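Local coordinates for protein particle-associated glycoside hydrolase (Acinetobacter phage Fri1, PDB 6C72) that probably depolymerises the capsular polysaccharide of Acinetobacter baumannii as a trimeric, zinc-binding tailspike, helping the phage to enter its host, at residues V505-T516 against A528-S539; G200-G208 against K232-R240. All coordinates share one frame; numbering follows the deposited sequence.

Contact 1: V505-T516 against A528-S539; sequences VPLRSGCKITIT and AYVELFVNSDNS
Ile515 reaches along its sheet face to Leu532, CD1 to CD1 at 3.9 Å, in a row with Ile513, Val530, Cys511 and Val534. The extended end of Ile515 (chi2 163°) carries its methyl past the paired Val530. Val505 closes the row against Val534, and Tyr558 and Trp560 of strand 556-561 cover this face. Beneath it the backbones pair antiparallel; the bonds Ile513 N to Leu532 O (2.7 Å) and Leu532 N to Ile513 O are nearly straight.

On the face with Lys512, the lysine's CG stands 3.6 Å from CE2 of Phe533. With CG anti to the backbone N (chi1 -177°) and the chain extended beyond, NZ forms a salt bridge with Glu531 OE2 at 3.1 Å. A water joins this same OE2 to Thr514 OG1 and Tyr529 OH, while OE1 is held by Asn546. Thr516 OG1 donates to Ala528 O, 2.8 Å away.

At the far end Arg508 meets Asn538 side-on: NE (2.8 Å) and NH2 (3.1 Å) both donate to OD1, which lies in the guanidinium plane but is approached from above its own amide plane.

The face bearing Lys512, Tyr529 and Asn535 packs on neighbouring subunits, its buried polar groups satisfied by the hairpin, Asn546, water and, for Asn535, also Ala528 of the second subunit, whereas the face with Ile513 and Leu532 is largely apolar.

Contact 2: G200-G208 against K232-R240; sequences GVSNLKMLG and KWVDTSGFR
Met206 is bonded through both its backbone polar atoms: its N donates to Asp235 O at 2.9 Å (N-H...O 167°), and its O accepts from Ser237 N at 3.0 Å. This alternation of a parallel ladder continues to Gly208 N, which meets Ser237 O at 2.9 Å, and back to Leu204, whose O takes the longer bond from Asp235 N. Beyond it both chains turn a corner, at Asn203 and Trp233, each with positive phi; Asn203 N still donates to Lys232 O, so the pairing carries round the bend.

On the face with Lys205, a chi1 of -177° and straight torsions beyond it carry the side chain over Asp235 CB, bringing CE to 3.9 Å from Ser237 CB. A water bridges Lys205 NZ and Ser237 OG. The carboxylate of Asp235 is bonded instead to Asn263, and Ser237 OG also to Asp266.

The face with Met206 is packed through carbon and sulfur, and Phe239 and Gly208 continue it past the strand end. Met206 lies alongside Thr236, CB to CG2 at 4.0 Å, and its CB also approaches CZ of Phe239 (3.7 Å). The Phe239 ring receives Gly208 CA over its centre, a CH-pi contact 3.9 Å from the centroid. At the corner, Val234 CG2 fits beside Ser202 CA at 3.7 Å and touches Val201 and Leu204 more loosely.

Such stacking of cornered rungs marks a parallel beta-helix, probably right-handed as in other phage tailspikes. Strand 204-207 lies between 179-182 and 234-237, and 234-237 pairs onward with 263-264; on the preceding side of the corner, 200-202 is set between 145-148 and 230-232. Met206 also packs on Trp181, and Phe239 on Val189 of strand 188-192.

Overall arrangement
Contact 2 comes first along the chain and is complete before contact 1 begins. Their centres lie 82 Å apart, on opposite sides of the chain's centre, and their nearest atoms are about 71 Å from each other. They share no sheet: residues 200-208 and 232-240 belong to the parallel strands of the elongated central part, whereas residues 505-516 and 528-539 form a hairpin in the antiparallel six-stranded sheet of the C-terminal part. The long chain thus joins a parallel body to a compact antiparallel end. Both contacts reach the third subunit, contact 2 by two residues and contact 1 more extensively, so both regions take part in the trimer.

Contact 1: V505-T516 against A528-S539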
loop_
_atom_site.group_PDB
_atom_site.type_symbol
_atom_site.label_atom_id
_atom_site.label_comp_id
_atom_site.label_asym_id
_atom_site.label_seq_id
_atom_site.Cartn_x
_atom_site.Cartn_y
_atom_site.Cartn_z
ATOM N N VAL A 505 12.127 -53.202 13.615
ATOM C CA VAL A 505 13.224 -52.248 13.757
ATOM C C VAL A 505 14.098 -52.324 12.508
ATOM O O VAL A 505 14.233 -53.402 11.908
ATOM C CB VAL A 505 14.041 -52.506 15.038
ATOM C CG1 VAL A 505 13.179 -52.308 16.274
ATOM C CG2 VAL A 505 14.618 -53.906 15.018
ATOM N N PRO A 506 14.702 -51.222 12.080
ATOM C CA PRO A 506 15.522 -51.246 10.866
ATOM C C PRO A 506 16.873 -51.899 11.124
ATOM O O PRO A 506 17.287 -52.116 12.264
ATOM C CB PRO A 506 15.681 -49.758 10.521
ATOM C CG PRO A 506 15.569 -49.070 11.820
ATOM C CD PRO A 506 14.617 -49.873 12.664
ATOM N N LEU A 507 17.567 -52.196 10.031
ATOM C CA LEU A 507 18.940 -52.669 10.129
ATOM C C LEU A 507 19.867 -51.514 10.500
ATOM O O LEU A 507 19.445 -50.354 10.597
ATOM C CB LEU A 507 19.376 -53.305 8.811
ATOM C CG LEU A 507 18.735 -54.652 8.484
ATOM C CD1 LEU A 507 18.944 -55.005 7.026
ATOM C CD2 LEU A 507 19.332 -55.713 9.393
ATOM N N ARG A 508 21.145 -51.846 10.722
ATOM C CA ARG A 508 22.197 -50.842 10.924
ATOM C C ARG A 508 21.795 -49.808 11.970
ATOM O O ARG A 508 21.946 -48.602 11.769
ATOM C CB ARG A 508 22.552 -50.138 9.616
ATOM C CG ARG A 508 22.741 -51.043 8.422
ATOM C CD ARG A 508 23.106 -50.194 7.223
ATOM N NE ARG A 508 23.254 -50.954 5.987
ATOM C CZ ARG A 508 23.651 -50.412 4.841
ATOM N NH1 ARG A 508 23.938 -49.115 4.782
ATOM N NH2 ARG A 508 23.760 -51.161 3.756
ATOM N N SER A 509 21.227 -50.268 13.079
ATOM C CA SER A 509 20.691 -49.321 14.041
ATOM C C SER A 509 20.620 -49.990 15.398
ATOM O O SER A 509 20.601 -51.216 15.498
ATOM C CB SER A 509 19.299 -48.804 13.634
ATOM O OG SER A 509 18.312 -49.823 13.625
ATOM N N GLY A 510 20.660 -49.169 16.437
ATOM C CA GLY A 510 20.356 -49.596 17.793
ATOM C C GLY A 510 19.032 -48.965 18.204
ATOM O O GLY A 510 18.797 -47.788 17.930
ATOM N N CYS A 511 18.184 -49.748 18.847
ATOM C CA CYS A 511 16.857 -49.284 19.205
ATOM C C CYS A 511 16.563 -49.609 20.654
ATOM O O CYS A 511 16.975 -50.652 21.165
ATOM C CB CYS A 511 15.801 -49.908 18.318
ATOM S SG CYS A 511 16.127 -49.646 16.557
ATOM N N LYS A 512 15.893 -48.685 21.325
ATOM C CA LYS A 512 15.357 -48.901 22.660
ATOM C C LYS A 512 13.849 -48.665 22.605
ATOM O O LYS A 512 13.401 -47.583 22.205
ATOM C CB LYS A 512 16.040 -47.975 23.669
ATOM C CG LYS A 512 15.584 -48.176 25.097
ATOM C CD LYS A 512 16.089 -47.070 25.954
ATOM C CE LYS A 512 15.542 -47.163 27.355
ATOM N NZ LYS A 512 16.059 -46.007 28.186
ATOM N N ILE A 513 13.072 -49.681 22.984
ATOM C CA ILE A 513 11.609 -49.620 22.995
ATOM C C ILE A 513 11.151 -49.583 24.446
ATOM O O ILE A 513 11.498 -50.469 25.228
ATOM C CB ILE A 513 10.973 -50.824 22.276
ATOM C CG1 ILE A 513 11.324 -50.848 20.790
ATOM C CG2 ILE A 513 9.452 -50.799 22.467
ATOM C CD1 ILE A 513 12.465 -51.727 20.434
ATOM N N THR A 514 10.368 -48.573 24.812
ATOM C CA THR A 514 9.822 -48.451 26.160
ATOM C C THR A 514 8.330 -48.722 26.125
ATOM O O THR A 514 7.605 -48.096 25.352
ATOM C CB THR A 514 10.091 -47.069 26.752
ATOM O OG1 THR A 514 11.499 -46.828 26.732
ATOM C CG2 THR A 514 9.598 -47.005 28.188
ATOM N N ILE A 515 7.880 -49.659 26.946
ATOM C CA ILE A 515 6.489 -50.084 26.985
ATOM C C ILE A 515 5.975 -49.789 28.379
ATOM O O ILE A 515 6.584 -50.217 29.364
ATOM C CB ILE A 515 6.352 -51.587 26.669
ATOM C CG1 ILE A 515 7.137 -51.952 25.412
ATOM C CG2 ILE A 515 4.891 -51.960 26.465
ATOM C CD1 ILE A 515 7.376 -53.438 25.275
ATOM N N THR A 516 4.871 -49.055 28.471
ATOM C CA THR A 516 4.322 -48.742 29.781
ATOM C C THR A 516 2.804 -48.641 29.683
ATOM O O THR A 516 2.243 -48.482 28.596
ATOM C CB THR A 516 4.954 -47.461 30.352
ATOM O OG1 THR A 516 4.544 -47.278 31.713
ATOM C CG2 THR A 516 4.560 -46.263 29.547
ATOM N N ALA A 528 3.096 -51.658 33.849
ATOM C CA ALA A 528 4.306 -52.163 33.230
ATOM C C ALA A 528 5.211 -50.990 32.912
ATOM O O ALA A 528 4.744 -49.887 32.623
ATOM C CB ALA A 528 4.005 -52.952 31.947
ATOM N N TYR A 529 6.512 -51.237 33.025
ATOM C CA TYR A 529 7.536 -50.353 32.474
ATOM C C TYR A 529 8.673 -51.277 32.045
ATOM O O TYR A 529 9.447 -51.763 32.884
ATOM C CB TYR A 529 7.994 -49.295 33.468
ATOM C CG TYR A 529 8.762 -48.175 32.805
ATOM C CD1 TYR A 529 10.026 -48.402 32.261
ATOM C CD2 TYR A 529 8.255 -46.875 32.768
ATOM C CE1 TYR A 529 10.744 -47.383 31.649
ATOM C CE2 TYR A 529 8.973 -45.837 32.173
ATOM C CZ TYR A 529 10.219 -46.098 31.613
ATOM O OH TYR A 529 10.944 -45.084 31.015
ATOM N N VAL A 530 8.718 -51.568 30.753
ATOM C CA VAL A 530 9.606 -52.568 30.183
ATOM C C VAL A 530 10.455 -51.894 29.121
ATOM O O VAL A 530 9.926 -51.154 28.282
ATOM C CB VAL A 530 8.803 -53.741 29.589
ATOM C CG1 VAL A 530 9.704 -54.692 28.818
ATOM C CG2 VAL A 530 8.055 -54.461 30.691
ATOM N N GLU A 531 11.762 -52.118 29.173
ATOM C CA GLU A 531 12.678 -51.616 28.161
ATOM C C GLU A 531 13.209 -52.789 27.346
ATOM O O GLU A 531 13.722 -53.762 27.905
ATOM C CB GLU A 531 13.816 -50.817 28.799
ATOM C CG GLU A 531 13.350 -49.502 29.419
ATOM C CD GLU A 531 14.441 -48.767 30.191
ATOM O OE1 GLU A 531 15.413 -49.413 30.650
ATOM O OE2 GLU A 531 14.344 -47.525 30.317
ATOM N N LEU A 532 13.050 -52.708 26.030
ATOM C CA LEU A 532 13.594 -53.687 25.104
ATOM C C LEU A 532 14.653 -53.008 24.247
ATOM O O LEU A 532 14.474 -51.861 23.817
ATOM C CB LEU A 532 12.492 -54.286 24.213
ATOM C CG LEU A 532 11.274 -54.936 24.884
ATOM C CD1 LEU A 532 10.380 -55.571 23.856
ATOM C CD2 LEU A 532 11.681 -55.973 25.937
ATOM N N PHE A 533 15.740 -53.731 23.972
ATOM C CA PHE A 533 16.915 -53.191 23.295
ATOM C C PHE A 533 17.266 -54.064 22.099
ATOM O O PHE A 533 17.102 -55.287 22.147
ATOM C CB PHE A 533 18.118 -53.118 24.249
ATOM C CG PHE A 533 17.850 -52.329 25.497
ATOM C CD1 PHE A 533 17.171 -52.895 26.563
ATOM C CD2 PHE A 533 18.270 -51.008 25.596
ATOM C CE1 PHE A 533 16.922 -52.155 27.705
ATOM C CE2 PHE A 533 18.030 -50.264 26.739
ATOM C CZ PHE A 533 17.359 -50.829 27.792
ATOM N N VAL A 534 17.689 -53.434 21.010
ATOM C CA VAL A 534 18.086 -54.136 19.794
ATOM C C VAL A 534 19.297 -53.435 19.195
ATOM O O VAL A 534 19.354 -52.203 19.158
ATOM C CB VAL A 534 16.951 -54.169 18.751
ATOM C CG1 VAL A 534 17.279 -55.151 17.647
ATOM C CG2 VAL A 534 15.651 -54.526 19.390
ATOM N N ASN A 535 20.244 -54.211 18.681
ATOM C CA ASN A 535 21.299 -53.659 17.841
ATOM C C ASN A 535 21.479 -54.577 16.641
ATOM O O ASN A 535 21.496 -55.804 16.787
ATOM C CB ASN A 535 22.615 -53.501 18.611
ATOM C CG ASN A 535 23.557 -52.483 17.970
ATOM O OD1 ASN A 535 24.765 -52.489 18.221
ATOM N ND2 ASN A 535 23.004 -51.604 17.145
ATOM N N SER A 536 21.570 -53.985 15.455
ATOM C CA SER A 536 21.745 -54.744 14.230
ATOM C C SER A 536 22.821 -54.113 13.368
ATOM O O SER A 536 22.945 -52.889 13.309
ATOM C CB SER A 536 20.449 -54.815 13.425
ATOM O OG SER A 536 19.407 -55.330 14.214
ATOM N N ASP A 537 23.575 -54.959 12.668
ATOM C CA ASP A 537 24.386 -54.470 11.566
ATOM C C ASP A 537 23.585 -54.632 10.276
ATOM O O ASP A 537 22.351 -54.537 10.305
ATOM C CB ASP A 537 25.725 -55.204 11.507
ATOM C CG ASP A 537 25.563 -56.710 11.396
ATOM O OD1 ASP A 537 24.467 -57.186 11.014
ATOM O OD2 ASP A 537 26.544 -57.423 11.690
ATOM N N ASN A 538 24.242 -54.938 9.151
ATOM C CA ASN A 538 23.510 -55.008 7.890
ATOM C C ASN A 538 22.639 -56.256 7.759
ATOM O O ASN A 538 21.893 -56.361 6.783
ATOM C CB ASN A 538 24.465 -54.941 6.697
ATOM C CG ASN A 538 23.746 -54.596 5.390
ATOM O OD1 ASN A 538 22.895 -53.705 5.351
ATOM N ND2 ASN A 538 24.043 -55.347 4.331
ATOM N N SER A 539 22.702 -57.196 8.702
ATOM C CA SER A 539 21.884 -58.392 8.563
ATOM C C SER A 539 21.555 -59.073 9.885
ATOM O O SER A 539 20.527 -59.745 9.985
ATOM C CB SER A 539 22.592 -59.399 7.661
ATOM O OG SER A 539 23.740 -59.915 8.311
HETATM O O HOH W 1 18.178 -52.912 14.839
HETATM O O HOH W 2 12.579 -45.640 29.074
#

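Contact 2: G200-G208 against K232-R240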
loop_
_atom_site.group_PDB
_atom_site.type_symbol
_atom_site.label_atom_id
_atom_site.label_comp_id
_atom_site.label_asym_id
_atom_site.label_seq_id
_atom_site.Cartn_x
_atom_site.Cartn_y
_atom_site.Cartn_z
ATOM N N GLY A 200 -19.223 14.925 -9.024
ATOM C CA GLY A 200 -18.422 15.384 -7.911
ATOM C C GLY A 200 -18.966 16.644 -7.271
ATOM O O GLY A 200 -19.931 17.252 -7.737
ATOM N N VAL A 201 -18.308 17.031 -6.179
ATOM C CA VAL A 201 -18.597 18.257 -5.451
ATOM C C VAL A 201 -17.301 18.718 -4.811
ATOM O O VAL A 201 -16.464 17.899 -4.424
ATOM C CB VAL A 201 -19.702 18.054 -4.383
ATOM C CG1 VAL A 201 -19.273 17.014 -3.350
ATOM C CG2 VAL A 201 -20.046 19.398 -3.698
ATOM N N SER A 202 -17.124 20.037 -4.717
ATOM C CA SER A 202 -15.909 20.546 -4.092
ATOM C C SER A 202 -16.080 21.984 -3.632
ATOM O O SER A 202 -16.986 22.707 -4.069
ATOM C CB SER A 202 -14.699 20.444 -5.023
ATOM O OG SER A 202 -14.778 21.375 -6.062
ATOM N N ASN A 203 -15.188 22.374 -2.716
ATOM C CA ASN A 203 -14.987 23.767 -2.323
ATOM C C ASN A 203 -16.272 24.396 -1.783
ATOM O O ASN A 203 -16.643 25.506 -2.163
ATOM C CB ASN A 203 -14.430 24.600 -3.490
ATOM C CG ASN A 203 -13.080 24.116 -3.974
ATOM O OD1 ASN A 203 -12.567 23.118 -3.490
ATOM N ND2 ASN A 203 -12.499 24.824 -4.928
ATOM N N LEU A 204 -16.942 23.696 -0.873
ATOM C CA LEU A 204 -18.137 24.261 -0.257
ATOM C C LEU A 204 -18.409 23.556 1.062
ATOM O O LEU A 204 -17.804 22.530 1.378
ATOM C CB LEU A 204 -19.348 24.177 -1.200
ATOM C CG LEU A 204 -19.748 22.844 -1.842
ATOM C CD1 LEU A 204 -20.494 21.919 -0.885
ATOM C CD2 LEU A 204 -20.588 23.120 -3.095
ATOM N N LYS A 205 -19.342 24.122 1.821
ATOM C CA LYS A 205 -19.830 23.544 3.065
ATOM C C LYS A 205 -21.314 23.229 2.926
ATOM O O LYS A 205 -22.074 24.031 2.369
ATOM C CB LYS A 205 -19.615 24.494 4.247
ATOM C CG LYS A 205 -20.048 23.908 5.573
ATOM C CD LYS A 205 -19.389 24.620 6.733
ATOM C CE LYS A 205 -19.686 23.929 8.056
ATOM N NZ LYS A 205 -18.937 24.545 9.195
ATOM N N MET A 206 -21.724 22.065 3.414
ATOM C CA MET A 206 -23.119 21.651 3.392
ATOM C C MET A 206 -23.678 21.726 4.806
ATOM O O MET A 206 -23.031 21.285 5.757
ATOM C CB MET A 206 -23.272 20.237 2.812
ATOM C CG MET A 206 -22.682 20.067 1.403
ATOM S SD MET A 206 -22.795 18.391 0.680
ATOM C CE MET A 206 -24.153 18.541 -0.447
ATOM N N LEU A 207 -24.871 22.300 4.945
ATOM C CA LEU A 207 -25.491 22.537 6.241
ATOM C C LEU A 207 -26.834 21.826 6.319
ATOM O O LEU A 207 -27.581 21.770 5.335
ATOM C CB LEU A 207 -25.689 24.060 6.498
ATOM C CG LEU A 207 -24.387 24.852 6.641
ATOM C CD1 LEU A 207 -24.653 26.356 6.747
ATOM C CD2 LEU A 207 -23.559 24.380 7.834
ATOM N N GLY A 208 -27.158 21.332 7.520
ATOM C CA GLY A 208 -28.376 20.564 7.718
ATOM C C GLY A 208 -29.652 21.380 7.808
ATOM O O GLY A 208 -30.728 20.841 7.529
ATOM N N LYS A 232 -13.671 17.082 -2.772
ATOM C CA LYS A 232 -12.474 17.725 -2.240
ATOM C C LYS A 232 -12.845 19.035 -1.559
ATOM O O LYS A 232 -13.645 19.811 -2.091
ATOM C CB LYS A 232 -11.450 17.996 -3.345
ATOM C CG LYS A 232 -10.869 16.738 -3.922
ATOM C CD LYS A 232 -10.079 16.998 -5.187
ATOM C CE LYS A 232 -9.472 15.694 -5.722
ATOM N NZ LYS A 232 -8.194 15.949 -6.465
ATOM N N TRP A 233 -12.255 19.277 -0.385
ATOM C CA TRP A 233 -12.485 20.509 0.379
ATOM C C TRP A 233 -13.985 20.748 0.593
ATOM O O TRP A 233 -14.537 21.793 0.239
ATOM C CB TRP A 233 -11.826 21.703 -0.301
ATOM C CG TRP A 233 -10.361 21.559 -0.413
ATOM C CD1 TRP A 233 -9.651 21.260 -1.542
ATOM C CD2 TRP A 233 -9.396 21.724 0.636
ATOM N NE1 TRP A 233 -8.304 21.221 -1.263
ATOM C CE2 TRP A 233 -8.119 21.500 0.066
ATOM C CE3 TRP A 233 -9.486 22.027 1.999
ATOM C CZ2 TRP A 233 -6.942 21.574 0.814
ATOM C CZ3 TRP A 233 -8.317 22.100 2.741
ATOM C CH2 TRP A 233 -7.061 21.877 2.144
ATOM N N VAL A 234 -14.652 19.741 1.153
ATOM C CA VAL A 234 -16.066 19.817 1.494
ATOM C C VAL A 234 -16.227 19.514 2.975
ATOM O O VAL A 234 -15.715 18.503 3.466
ATOM C CB VAL A 234 -16.911 18.847 0.646
ATOM C CG1 VAL A 234 -18.274 18.661 1.281
ATOM C CG2 VAL A 234 -17.060 19.392 -0.761
ATOM N N ASP A 235 -16.948 20.378 3.676
ATOM C CA ASP A 235 -17.365 20.135 5.046
ATOM C C ASP A 235 -18.860 19.850 5.056
ATOM O O ASP A 235 -19.596 20.300 4.172
ATOM C CB ASP A 235 -17.049 21.336 5.947
ATOM C CG ASP A 235 -15.546 21.606 6.077
ATOM O OD1 ASP A 235 -14.728 20.864 5.486
ATOM O OD2 ASP A 235 -15.178 22.561 6.792
ATOM N N THR A 236 -19.300 19.047 6.019
ATOM C CA THR A 236 -20.720 18.804 6.238
ATOM C C THR A 236 -21.021 18.952 7.721
ATOM O O THR A 236 -20.267 18.460 8.564
ATOM C CB THR A 236 -21.165 17.406 5.740
ATOM O OG1 THR A 236 -20.423 16.389 6.424
ATOM C CG2 THR A 236 -20.958 17.258 4.238
ATOM N N SER A 237 -22.135 19.607 8.045
ATOM C CA SER A 237 -22.437 19.881 9.439
ATOM C C SER A 237 -23.938 19.993 9.641
ATOM O O SER A 237 -24.628 20.635 8.851
ATOM C CB SER A 237 -21.758 21.170 9.910
ATOM O OG SER A 237 -22.275 21.571 11.165
ATOM N N GLY A 238 -24.430 19.365 10.704
ATOM C CA GLY A 238 -25.783 19.573 11.171
ATOM C C GLY A 238 -26.845 18.674 10.574
ATOM O O GLY A 238 -28.037 18.946 10.774
ATOM N N PHE A 239 -26.469 17.610 9.868
ATOM C CA PHE A 239 -27.471 16.800 9.186
ATOM C C PHE A 239 -28.174 15.842 10.144
ATOM O O PHE A 239 -27.612 15.395 11.147
ATOM C CB PHE A 239 -26.844 16.062 7.998
ATOM C CG PHE A 239 -26.558 16.979 6.847
ATOM C CD1 PHE A 239 -27.542 17.255 5.902
ATOM C CD2 PHE A 239 -25.355 17.675 6.779
ATOM C CE1 PHE A 239 -27.303 18.158 4.867
ATOM C CE2 PHE A 239 -25.107 18.569 5.745
ATOM C CZ PHE A 239 -26.078 18.809 4.788
ATOM N N ARG A 240 -29.441 15.562 9.832
ATOM C CA ARG A 240 -30.280 14.761 10.713
ATOM C C ARG A 240 -29.829 13.307 10.743
ATOM O O ARG A 240 -29.977 12.633 11.767
ATOM C CB ARG A 240 -31.738 14.878 10.263
ATOM C CG ARG A 240 -32.753 14.109 11.104
ATOM C CD ARG A 240 -34.187 14.376 10.656
ATOM N NE ARG A 240 -34.354 14.300 9.201
ATOM C CZ ARG A 240 -34.645 13.187 8.522
ATOM N NH1 ARG A 240 -34.802 12.028 9.155
ATOM N NH2 ARG A 240 -34.782 13.232 7.201
HETATM O O HOH W 3 -19.960 23.628 11.862
#